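Local atomic coordinates of ABC transporter (Caldanaerobius, PDB entry 4G68), a protein that probably binds xylan-derived oligosaccharides outside the cell as the solute-binding component of an ABC transporter. Residues N93-S107 against T319-Y331. Residues are numbered along the deposited sequence; the frame is centred on the assembly and turned at random.
Sequences NEAPDIFQTWAGGFS and TVGALMVSANSKY
Phe99 and Met324 form a hydrogen-bonded antiparallel pair: Phe99 N reaches Met324 O at 2.9 Å, and the return bond from Met324 N to Phe99 O is almost straight, 174° at the hydrogen. Thr101 and Ala322 are also bonded in both directions. Ala103 N donates to Val320 O at 2.6 Å and carries the pairing past strand 98-102; Ser326 N, donating to Asp97 O, does so at the other end.

Apolar contacts gather on the face bearing Phe99, Thr101 and Met324. Met324, a selenomethionine, sets CB over one face of the Phe99 ring, a CH-pi contact 3.8 Å from the centroid and 26° off the normal. Its extended chain runs on past the ring, laying SE 3.8 Å from Thr101 CG2 and CE 3.7 Å from Ser107 CB. SE meets the ring obliquely, a Met-aromatic contact. On the reverse face, Ile98 CG2 packs against Leu323 CB.

Side-chain polar bonds fasten the loops. Ser326 OG donates to Pro96 O at 2.8 Å, nearly in line with the C=O, and also lies at the Phe99 ring edge. Ser329 OG, anti to its own N (chi1 -175°), is turned to Asp97 OD1 in a very short bond of doubtful length (2.5 Å) and accepts from Tyr331 N in an ST turn. Asn328 ND2 binds Asn93 O at 3.1 Å from above the carbonyl plane, and a water bridges Asn328 OD1 to Ala95 O.

In the mixed sheet, strand 98-102 lies between parallel 40-45, where Thr42 N binds Asp97 OD2, and antiparallel 317-325, which returns over 200 residues later, consistent with the periplasmic-binding-protein fold. Leu46 N binds Gln100 OE1, helix 79-91 packs on Phe99 through Tyr82, Ile86 and Ile90, and Val320 and Gly321 form a classic bulge opposite Asp151 of strand 144-160.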
loop_
_atom_site.group_PDB
_atom_site.type_symbol
_atom_site.label_atom_id
_atom_site.label_comp_id
_atom_site.label_asym_id
_atom_site.label_seq_id
_atom_site.Cartn_x
_atom_site.Cartn_y
_atom_site.Cartn_z
ATOM N N ASN C 93 2.537 14.969 21.586
ATOM C CA ASN C 93 3.816 14.572 22.184
ATOM C C ASN C 93 3.731 13.303 23.035
ATOM O O ASN C 93 4.427 13.157 24.048
ATOM C CB ASN C 93 4.445 15.737 22.960
ATOM C CG ASN C 93 4.822 16.888 22.047
ATOM O OD1 ASN C 93 4.484 18.052 22.302
ATOM N ND2 ASN C 93 5.491 16.564 20.952
ATOM N N GLU C 94 2.871 12.379 22.616
ATOM C CA GLU C 94 2.603 11.171 23.402
ATOM C C GLU C 94 2.697 9.945 22.515
ATOM O O GLU C 94 2.022 8.923 22.767
ATOM C CB GLU C 94 1.212 11.236 24.000
ATOM C CG GLU C 94 0.907 12.580 24.609
ATOM C CD GLU C 94 -0.375 12.591 25.381
ATOM O OE1 GLU C 94 -0.344 13.178 26.477
ATOM O OE2 GLU C 94 -1.390 12.015 24.925
ATOM N N ALA C 95 3.529 10.066 21.476
ATOM C CA ALA C 95 3.871 8.932 20.606
ATOM C C ALA C 95 4.767 7.897 21.323
ATOM O O ALA C 95 5.529 8.268 22.243
ATOM C CB ALA C 95 4.519 9.437 19.335
ATOM N N PRO C 96 4.705 6.612 20.888
ATOM C CA PRO C 96 5.519 5.542 21.422
ATOM C C PRO C 96 6.954 5.746 21.034
ATOM O O PRO C 96 7.243 6.598 20.216
ATOM C CB PRO C 96 5.001 4.308 20.692
ATOM C CG PRO C 96 4.644 4.838 19.331
ATOM C CD PRO C 96 4.004 6.181 19.641
ATOM N N ASP C 97 7.836 4.969 21.648
ATOM C CA ASP C 97 9.265 5.002 21.335
ATOM C C ASP C 97 9.457 4.684 19.867
ATOM O O ASP C 97 10.185 5.408 19.162
ATOM C CB ASP C 97 9.986 3.924 22.170
ATOM C CG ASP C 97 9.965 4.224 23.645
ATOM O OD1 ASP C 97 10.600 5.249 24.050
ATOM O OD2 ASP C 97 9.282 3.469 24.380
ATOM N N ILE C 98 8.772 3.613 19.412
ATOM C CA ILE C 98 8.855 3.161 18.018
ATOM C C ILE C 98 7.471 3.038 17.407
ATOM O O ILE C 98 6.567 2.492 18.031
ATOM C CB ILE C 98 9.521 1.773 17.873
ATOM C CG1 ILE C 98 10.863 1.717 18.600
ATOM C CG2 ILE C 98 9.766 1.481 16.406
ATOM C CD1 ILE C 98 11.303 0.334 18.975
ATOM N N PHE C 99 7.311 3.565 16.211
ATOM C CA PHE C 99 6.036 3.498 15.518
ATOM C C PHE C 99 6.177 3.196 14.037
ATOM O O PHE C 99 7.023 3.795 13.359
ATOM C CB PHE C 99 5.189 4.778 15.757
ATOM C CG PHE C 99 5.755 6.051 15.159
ATOM C CD1 PHE C 99 5.372 6.500 13.867
ATOM C CD2 PHE C 99 6.618 6.838 15.902
ATOM C CE1 PHE C 99 5.888 7.681 13.341
ATOM C CE2 PHE C 99 7.127 8.016 15.388
ATOM C CZ PHE C 99 6.748 8.450 14.114
ATOM N N GLN C 100 5.304 2.306 13.543
ATOM C CA GLN C 100 5.196 2.036 12.114
ATOM C C GLN C 100 4.676 3.272 11.400
ATOM O O GLN C 100 3.872 4.005 11.965
ATOM C CB GLN C 100 4.211 0.878 11.898
ATOM C CG GLN C 100 3.971 0.482 10.422
ATOM C CD GLN C 100 3.134 -0.817 10.282
ATOM O OE1 GLN C 100 2.668 -1.356 11.271
ATOM N NE2 GLN C 100 2.923 -1.291 9.044
ATOM N N THR C 101 5.161 3.546 10.191
ATOM C CA THR C 101 4.623 4.698 9.435
ATOM C C THR C 101 4.710 4.430 7.917
ATOM O O THR C 101 5.167 3.334 7.495
ATOM C CB THR C 101 5.338 6.000 9.816
ATOM O OG1 THR C 101 4.535 7.136 9.472
ATOM C CG2 THR C 101 6.707 6.071 9.128
ATOM N N TRP C 102 4.202 5.398 7.150
ATOM C CA TRP C 102 4.360 5.472 5.708
ATOM C C TRP C 102 5.297 6.586 5.432
ATOM O O TRP C 102 5.085 7.728 5.826
ATOM C CB TRP C 102 3.038 5.700 4.980
ATOM C CG TRP C 102 2.108 4.523 5.171
ATOM C CD1 TRP C 102 2.027 3.384 4.400
ATOM C CD2 TRP C 102 1.133 4.347 6.240
ATOM N NE1 TRP C 102 1.097 2.517 4.906
ATOM C CE2 TRP C 102 0.502 3.050 6.009
ATOM C CE3 TRP C 102 0.724 5.115 7.324
ATOM C CZ2 TRP C 102 -0.509 2.557 6.842
ATOM C CZ3 TRP C 102 -0.304 4.639 8.145
ATOM C CH2 TRP C 102 -0.901 3.381 7.921
ATOM N N ALA C 103 6.391 6.238 4.793
ATOM C CA ALA C 103 7.455 7.201 4.534
ATOM C C ALA C 103 7.037 8.129 3.415
ATOM O O ALA C 103 6.119 7.803 2.642
ATOM C CB ALA C 103 8.722 6.476 4.149
ATOM N N GLY C 104 7.746 9.257 3.316
ATOM C CA GLY C 104 7.422 10.284 2.340
ATOM C C GLY C 104 6.454 11.301 2.922
ATOM O O GLY C 104 6.581 11.689 4.098
ATOM N N GLY C 105 5.535 11.763 2.069
ATOM C CA GLY C 105 4.456 12.737 2.425
ATOM C C GLY C 105 3.656 12.574 3.708
ATOM O O GLY C 105 3.444 13.574 4.423
ATOM N N PHE C 106 3.224 11.342 4.017
ATOM C CA PHE C 106 2.461 11.075 5.253
ATOM C C PHE C 106 3.279 11.431 6.469
ATOM O O PHE C 106 2.754 11.911 7.466
ATOM C CB PHE C 106 2.133 9.602 5.331
ATOM C CG PHE C 106 1.363 9.189 6.572
ATOM C CD1 PHE C 106 -0.040 9.209 6.569
ATOM C CD2 PHE C 106 2.023 8.697 7.715
ATOM C CE1 PHE C 106 -0.770 8.804 7.705
ATOM C CE2 PHE C 106 1.290 8.264 8.828
ATOM C CZ PHE C 106 -0.099 8.307 8.818
ATOM N N SER C 107 4.575 11.124 6.431
ATOM C CA SER C 107 5.392 11.382 7.619
ATOM C C SER C 107 6.087 12.761 7.585
ATOM O O SER C 107 6.772 13.161 8.553
ATOM C CB SER C 107 6.393 10.246 7.849
ATOM O OG SER C 107 5.742 8.984 7.866
ATOM N N THR C 319 9.114 2.149 -1.794
ATOM C CA THR C 319 9.567 1.747 -0.452
ATOM C C THR C 319 9.007 2.745 0.561
ATOM O O THR C 319 9.554 3.814 0.789
ATOM C CB THR C 319 11.090 1.639 -0.341
ATOM O OG1 THR C 319 11.565 0.732 -1.334
ATOM C CG2 THR C 319 11.507 1.163 1.094
ATOM N N VAL C 320 7.911 2.371 1.202
ATOM C CA VAL C 320 7.196 3.354 1.976
ATOM C C VAL C 320 6.917 2.862 3.373
ATOM O O VAL C 320 6.587 3.686 4.222
ATOM C CB VAL C 320 5.834 3.726 1.323
ATOM C CG1 VAL C 320 6.030 4.591 0.051
ATOM C CG2 VAL C 320 5.065 2.445 0.980
ATOM N N GLY C 321 6.997 1.536 3.619
ATOM C CA GLY C 321 6.748 1.039 4.982
ATOM C C GLY C 321 8.023 1.304 5.790
ATOM O O GLY C 321 9.097 0.938 5.371
ATOM N N ALA C 322 7.911 2.016 6.908
ATOM C CA ALA C 322 9.094 2.311 7.751
ATOM C C ALA C 322 8.703 2.317 9.241
ATOM O O ALA C 322 7.504 2.380 9.576
ATOM C CB ALA C 322 9.777 3.614 7.363
ATOM N N LEU C 323 9.732 2.186 10.092
ATOM C CA LEU C 323 9.634 2.403 11.546
ATOM C C LEU C 323 10.322 3.724 11.899
ATOM O O LEU C 323 11.425 3.976 11.436
ATOM C CB LEU C 323 10.275 1.253 12.336
ATOM C CG LEU C 323 9.761 -0.163 12.015
ATOM C CD1 LEU C 323 10.423 -1.218 12.882
ATOM C CD2 LEU C 323 8.244 -0.219 12.176
HETATM N N MSE C 324 9.657 4.550 12.721
HETATM C CA MSE C 324 10.276 5.813 13.212
HETATM C C MSE C 324 10.394 5.746 14.723
HETATM O O MSE C 324 9.630 5.045 15.394
HETATM C CB MSE C 324 9.455 6.981 12.699
HETATM C CG MSE C 324 9.819 7.236 11.236
HETATM SE SE MSE C 324 8.793 8.832 10.672
HETATM C CE MSE C 324 9.681 8.967 8.928
ATOM N N VAL C 325 11.392 6.460 15.239
ATOM C CA VAL C 325 11.649 6.612 16.656
ATOM C C VAL C 325 11.255 8.049 17.019
ATOM O O VAL C 325 11.723 9.019 16.398
ATOM C CB VAL C 325 13.168 6.394 16.967
ATOM C CG1 VAL C 325 13.505 6.803 18.405
ATOM C CG2 VAL C 325 13.576 4.919 16.714
ATOM N N SER C 326 10.442 8.175 18.054
ATOM C CA SER C 326 10.025 9.510 18.533
ATOM C C SER C 326 11.183 10.358 19.061
ATOM O O SER C 326 12.070 9.834 19.720
ATOM C CB SER C 326 8.959 9.365 19.599
ATOM O OG SER C 326 7.758 9.042 18.925
ATOM N N ALA C 327 11.151 11.669 18.776
ATOM C CA ALA C 327 12.244 12.578 19.165
ATOM C C ALA C 327 12.337 12.633 20.694
ATOM O O ALA C 327 13.430 12.752 21.245
ATOM C CB ALA C 327 12.006 13.989 18.585
ATOM N N ASN C 328 11.192 12.469 21.368
ATOM C CA ASN C 328 11.114 12.533 22.856
ATOM C C ASN C 328 11.195 11.186 23.579
ATOM O O ASN C 328 10.824 11.061 24.758
ATOM C CB ASN C 328 9.885 13.334 23.313
ATOM C CG ASN C 328 8.583 12.593 23.101
ATOM O OD1 ASN C 328 8.544 11.523 22.455
ATOM N ND2 ASN C 328 7.504 13.149 23.634
ATOM N N SER C 329 11.681 10.156 22.889
ATOM C CA SER C 329 11.961 8.908 23.588
ATOM C C SER C 329 13.021 9.212 24.667
ATOM O O SER C 329 13.938 10.031 24.471
ATOM C CB SER C 329 12.432 7.769 22.653
ATOM O OG SER C 329 12.579 6.544 23.400
ATOM N N LYS C 330 12.845 8.585 25.818
ATOM C CA LYS C 330 13.837 8.664 26.887
ATOM C C LYS C 330 15.053 7.761 26.564
ATOM O O LYS C 330 16.188 8.032 26.972
ATOM C CB LYS C 330 13.179 8.201 28.177
ATOM C CG LYS C 330 11.889 8.915 28.504
ATOM C CD LYS C 330 12.168 10.264 29.131
ATOM C CE LYS C 330 10.963 10.808 29.888
ATOM N NZ LYS C 330 10.665 10.039 31.133
ATOM N N TYR C 331 14.808 6.695 25.804
ATOM C CA TYR C 331 15.834 5.685 25.528
ATOM C C TYR C 331 16.126 5.595 24.041
ATOM O O TYR C 331 15.822 4.551 23.381
ATOM C CB TYR C 331 15.364 4.338 26.036
ATOM C CG TYR C 331 14.596 4.457 27.313
ATOM C CD1 TYR C 331 15.248 4.697 28.519
ATOM C CD2 TYR C 331 13.213 4.321 27.320
ATOM C CE1 TYR C 331 14.533 4.815 29.699
ATOM C CE2 TYR C 331 12.489 4.439 28.492
ATOM C CZ TYR C 331 13.151 4.674 29.674
ATOM O OH TYR C 331 12.401 4.774 30.842
HETATM O O HOH W 1 8.106 8.489 22.834
#